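Local coordinates for beta-N-acetylglucosaminidase-like protein Glycoside hydrolase family 20 (Flavobacterium johnsoniae, PDB 6YHH), which probably hydrolyses terminal N-acetylhexosamine residues from chitin-derived oligosaccharides, as a family 20 glycoside hydrolase of a chitin-degrading bacterium, at residues Asp322-Pro327 with Lys339-Leu344. Sequence-based numbering, arbitrary orientation.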
ATOM      1  N   ASP A 322     -19.383  24.795 -28.266  1.00 10.95           N
ATOM      2  CA  ASP A 322     -19.090  24.286 -29.607  1.00 10.94           C
ATOM      3  C   ASP A 322     -20.357  23.901 -30.365  1.00 11.82           C
ATOM      4  O   ASP A 322     -20.467  24.134 -31.609  1.00 13.40           O
ATOM      5  CB  ASP A 322     -18.141  23.111 -29.536  1.00 11.43           C
ATOM      6  CG  ASP A 322     -16.722  23.493 -29.124  1.00 12.64           C
ATOM      7  OD1 ASP A 322     -16.332  24.702 -28.992  1.00 13.48           O
ATOM      8  OD2 ASP A 322     -15.915  22.510 -28.974  1.00 13.21           O
ATOM      9  N   TRP A 323     -21.331  23.326 -29.666  1.00 10.53           N
ATOM     10  CA  TRP A 323     -22.618  23.036 -30.291  1.00 10.03           C
ATOM     11  C   TRP A 323     -23.276  24.296 -30.858  1.00 10.68           C
ATOM     12  O   TRP A 323     -23.726  24.273 -32.019  1.00 12.27           O
ATOM     13  CB  TRP A 323     -23.527  22.300 -29.336  1.00 10.74           C
ATOM     14  CG  TRP A 323     -23.123  20.858 -29.109  1.00 10.04           C
ATOM     15  CD1 TRP A 323     -21.969  20.247 -29.475  1.00  9.96           C
ATOM     16  CD2 TRP A 323     -23.907  19.870 -28.416  1.00 10.67           C
ATOM     17  NE1 TRP A 323     -21.990  18.907 -29.045  1.00 11.05           N
ATOM     18  CE2 TRP A 323     -23.185  18.663 -28.429  1.00 10.29           C
ATOM     19  CE3 TRP A 323     -25.145  19.905 -27.794  1.00 10.02           C
ATOM     20  CZ2 TRP A 323     -23.687  17.501 -27.863  1.00 11.07           C
ATOM     21  CZ3 TRP A 323     -25.679  18.767 -27.259  1.00 10.64           C
ATOM     22  CH2 TRP A 323     -24.934  17.579 -27.250  1.00 11.22           C
ATOM     23  N   ASP A 324     -23.335  25.346 -30.053  1.00 11.35           N
ATOM     24  CA  ASP A 324     -23.945  26.632 -30.451  1.00 11.64           C
ATOM     25  C   ASP A 324     -23.267  27.196 -31.701  1.00 13.12           C
ATOM     26  O   ASP A 324     -23.925  27.843 -32.516  1.00 12.96           O
ATOM     27  CB  ASP A 324     -23.813  27.617 -29.310  1.00 11.80           C
ATOM     28  CG  ASP A 324     -24.701  27.335 -28.144  1.00 13.04           C
ATOM     29  OD1 ASP A 324     -25.639  26.537 -28.204  1.00 13.46           O
ATOM     30  OD2 ASP A 324     -24.412  28.019 -27.112  1.00 14.99           O
ATOM     31  N   ALA A 325     -21.968  27.008 -31.836  1.00 12.26           N
ATOM     32  CA  ALA A 325     -21.187  27.638 -32.904  1.00 12.61           C
ATOM     33  C   ALA A 325     -21.204  26.843 -34.168  1.00 15.24           C
ATOM     34  O   ALA A 325     -20.811  27.359 -35.168  1.00 17.26           O
ATOM     35  CB  ALA A 325     -19.758  27.762 -32.453  1.00 12.59           C
ATOM     36  N   ASN A 326     -21.627  25.576 -34.153  1.00 12.09           N
ATOM     37  CA  ASN A 326     -21.398  24.703 -35.280  1.00 14.10           C
ATOM     38  C   ASN A 326     -22.657  24.724 -36.138  1.00 15.92           C
ATOM     39  O   ASN A 326     -23.704  24.246 -35.748  1.00 14.38           O
ATOM     40  CB  ASN A 326     -21.098  23.289 -34.778  1.00 14.32           C
ATOM     41  CG  ASN A 326     -20.787  22.305 -35.907  1.00 18.14           C
ATOM     42  OD1 ASN A 326     -21.443  22.338 -36.966  1.00 21.16           O
ATOM     43  ND2 ASN A 326     -19.823  21.395 -35.696  1.00 16.20           N
ATOM     44  N   PRO A 327     -22.574  25.317 -37.339  1.00 17.61           N
ATOM     45  CA  PRO A 327     -23.745  25.384 -38.212  1.00 18.74           C
ATOM     46  C   PRO A 327     -24.415  24.030 -38.557  1.00 17.52           C
ATOM     47  O   PRO A 327     -25.628  23.962 -38.642  1.00 18.16           O
ATOM     48  CB  PRO A 327     -23.129  26.011 -39.484  1.00 18.81           C
ATOM     49  CG  PRO A 327     -21.953  26.711 -39.046  1.00 18.81           C
ATOM     50  CD  PRO A 327     -21.375  25.877 -37.971  1.00 18.05           C
ATOM     51  N   LYS A 339     -34.901  22.151 -29.474  1.00 18.41           N
ATOM     52  CA  LYS A 339     -34.757  23.576 -29.338  1.00 19.75           C
ATOM     53  C   LYS A 339     -33.579  23.945 -28.482  1.00 18.80           C
ATOM     54  O   LYS A 339     -33.034  25.024 -28.639  1.00 21.78           O
ATOM     55  CB  LYS A 339     -36.012  24.193 -28.720  1.00 20.79           C
ATOM     56  CG  LYS A 339     -37.262  24.171 -29.658  1.00 24.05           C
ATOM     57  N   THR A 340     -33.207  23.066 -27.554  1.00 15.63           N
ATOM     58  CA  THR A 340     -32.188  23.395 -26.569  1.00 14.37           C
ATOM     59  C   THR A 340     -31.026  22.351 -26.711  1.00 14.45           C
ATOM     60  O   THR A 340     -31.214  21.250 -27.211  1.00 14.05           O
ATOM     61  CB  THR A 340     -32.676  23.380 -25.117  1.00 15.13           C
ATOM     62  OG1 THR A 340     -32.975  22.011 -24.694  1.00 15.41           O
ATOM     63  CG2 THR A 340     -33.849  24.339 -24.878  1.00 16.09           C
ATOM     64  N   ASN A 341     -29.874  22.731 -26.195  1.00 13.23           N
ATOM     65  CA  ASN A 341     -28.750  21.774 -26.089  1.00 14.20           C
ATOM     66  C   ASN A 341     -29.148  20.567 -25.259  1.00 13.66           C
ATOM     67  O   ASN A 341     -28.738  19.454 -25.580  1.00 13.04           O
ATOM     68  CB  ASN A 341     -27.464  22.466 -25.632  1.00 14.62           C
ATOM     69  CG  ASN A 341     -26.833  23.282 -26.739  1.00 14.82           C
ATOM     70  OD1 ASN A 341     -26.939  22.965 -27.918  1.00 15.99           O
ATOM     71  ND2 ASN A 341     -26.214  24.332 -26.374  1.00 16.12           N
ATOM     72  N   HIS A 342     -29.828  20.788 -24.126  1.00 14.37           N
ATOM     73  CA  HIS A 342     -30.242  19.646 -23.312  1.00 17.36           C
ATOM     74  C   HIS A 342     -31.165  18.702 -24.091  1.00 14.68           C
ATOM     75  O   HIS A 342     -31.022  17.478 -23.976  1.00 13.29           O
ATOM     76  CB  HIS A 342     -30.911  20.127 -22.026  1.00 20.16           C
ATOM     77  CG  HIS A 342     -29.923  20.596 -21.006  1.00 25.57           C
ATOM     78  ND1 HIS A 342     -28.622  20.156 -20.993  1.00 29.94           N
ATOM     79  CD2 HIS A 342     -30.048  21.438 -19.954  1.00 33.57           C
ATOM     80  CE1 HIS A 342     -27.982  20.718 -19.982  1.00 29.08           C
ATOM     81  NE2 HIS A 342     -28.830  21.487 -19.327  1.00 34.88           N
ATOM     82  N   GLU A 343     -32.073  19.244 -24.909  1.00 13.40           N
ATOM     83  CA  GLU A 343     -32.927  18.382 -25.752  1.00 13.90           C
ATOM     84  C   GLU A 343     -32.092  17.601 -26.749  1.00 12.82           C
ATOM     85  O   GLU A 343     -32.330  16.397 -26.983  1.00 13.02           O
ATOM     86  CB  GLU A 343     -34.010  19.204 -26.497  1.00 14.85           C
ATOM     87  CG  GLU A 343     -35.059  19.703 -25.517  1.00 17.93           C
ATOM     88  CD  GLU A 343     -36.134  20.541 -26.226  1.00 23.74           C
ATOM     89  OE1 GLU A 343     -36.160  20.646 -27.468  1.00 32.94           O
ATOM     90  OE2 GLU A 343     -37.060  20.898 -25.535  1.00 29.21           O
ATOM     91  N   LEU A 344     -31.095  18.265 -27.316  1.00 11.17           N
ATOM     92  CA  LEU A 344     -30.233  17.572 -28.254  1.00 10.49           C
ATOM     93  C   LEU A 344     -29.388  16.491 -27.579  1.00 11.04           C
ATOM     94  O   LEU A 344     -29.133  15.400 -28.109  1.00 11.76           O
ATOM     95  CB  LEU A 344     -29.364  18.591 -28.964  1.00 11.53           C
ATOM     96  CG  LEU A 344     -28.237  18.094 -29.884  1.00 12.26           C
ATOM     97  CD1 LEU A 344     -28.754  17.195 -30.965  1.00 13.28           C
ATOM     98  CD2 LEU A 344     -27.458  19.258 -30.485  1.00 13.81           C
TER
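Trp323 and Asp324, on the short helix 321-325, meet Asn341 and Leu344 in the first turn of helix 341-358, within the connection between parallel strands 310-312 and 362-366 of the family 20 catalytic TIM barrel; helix 327-335 comes between them in the chain. Polar contact rests on one bond: Asn341 ND2 donates to Asp324 OD1 over 2.9 Å, moderately bent at 156°. The donor comes from above the carboxylate plane, although carboxylate and amide lie only 22° apart. With Asn341 CG beside its own backbone N (chi1 -75°), the amide reaches across to the other helix, and its OD1 sits 3.5 Å from Trp323 CE3, near the ring plane at the benzo edge. Replacing Asn341 by an alanine would probably leave Asp324 OD1 without this donor and open a gap beside that edge.

Apolar contact lies deeper. Leu344 CD2 meets the benzo ring obliquely near its rim, 3.6 Å from Trp323 CE3. Ile329 of helix 327-335 touches both Trp323 and Leu344. The indole NE1 donates to Leu284 O. The Trp323 side chain lies about 12 Å from that of Glu317, the predicted proton donor.

Bonds at the helix ends hold parts of both segments. Asn326 N-caps the following helix, its OD1 accepting from Ile329 N, while its ND2 binds Ser249 O. Thr340 N-caps helix 341-358, its OG1 accepting from Glu343 N at 2.9 Å, and Glu343 turns back so that OE1 accepts from Lys339 N at 2.8 Å.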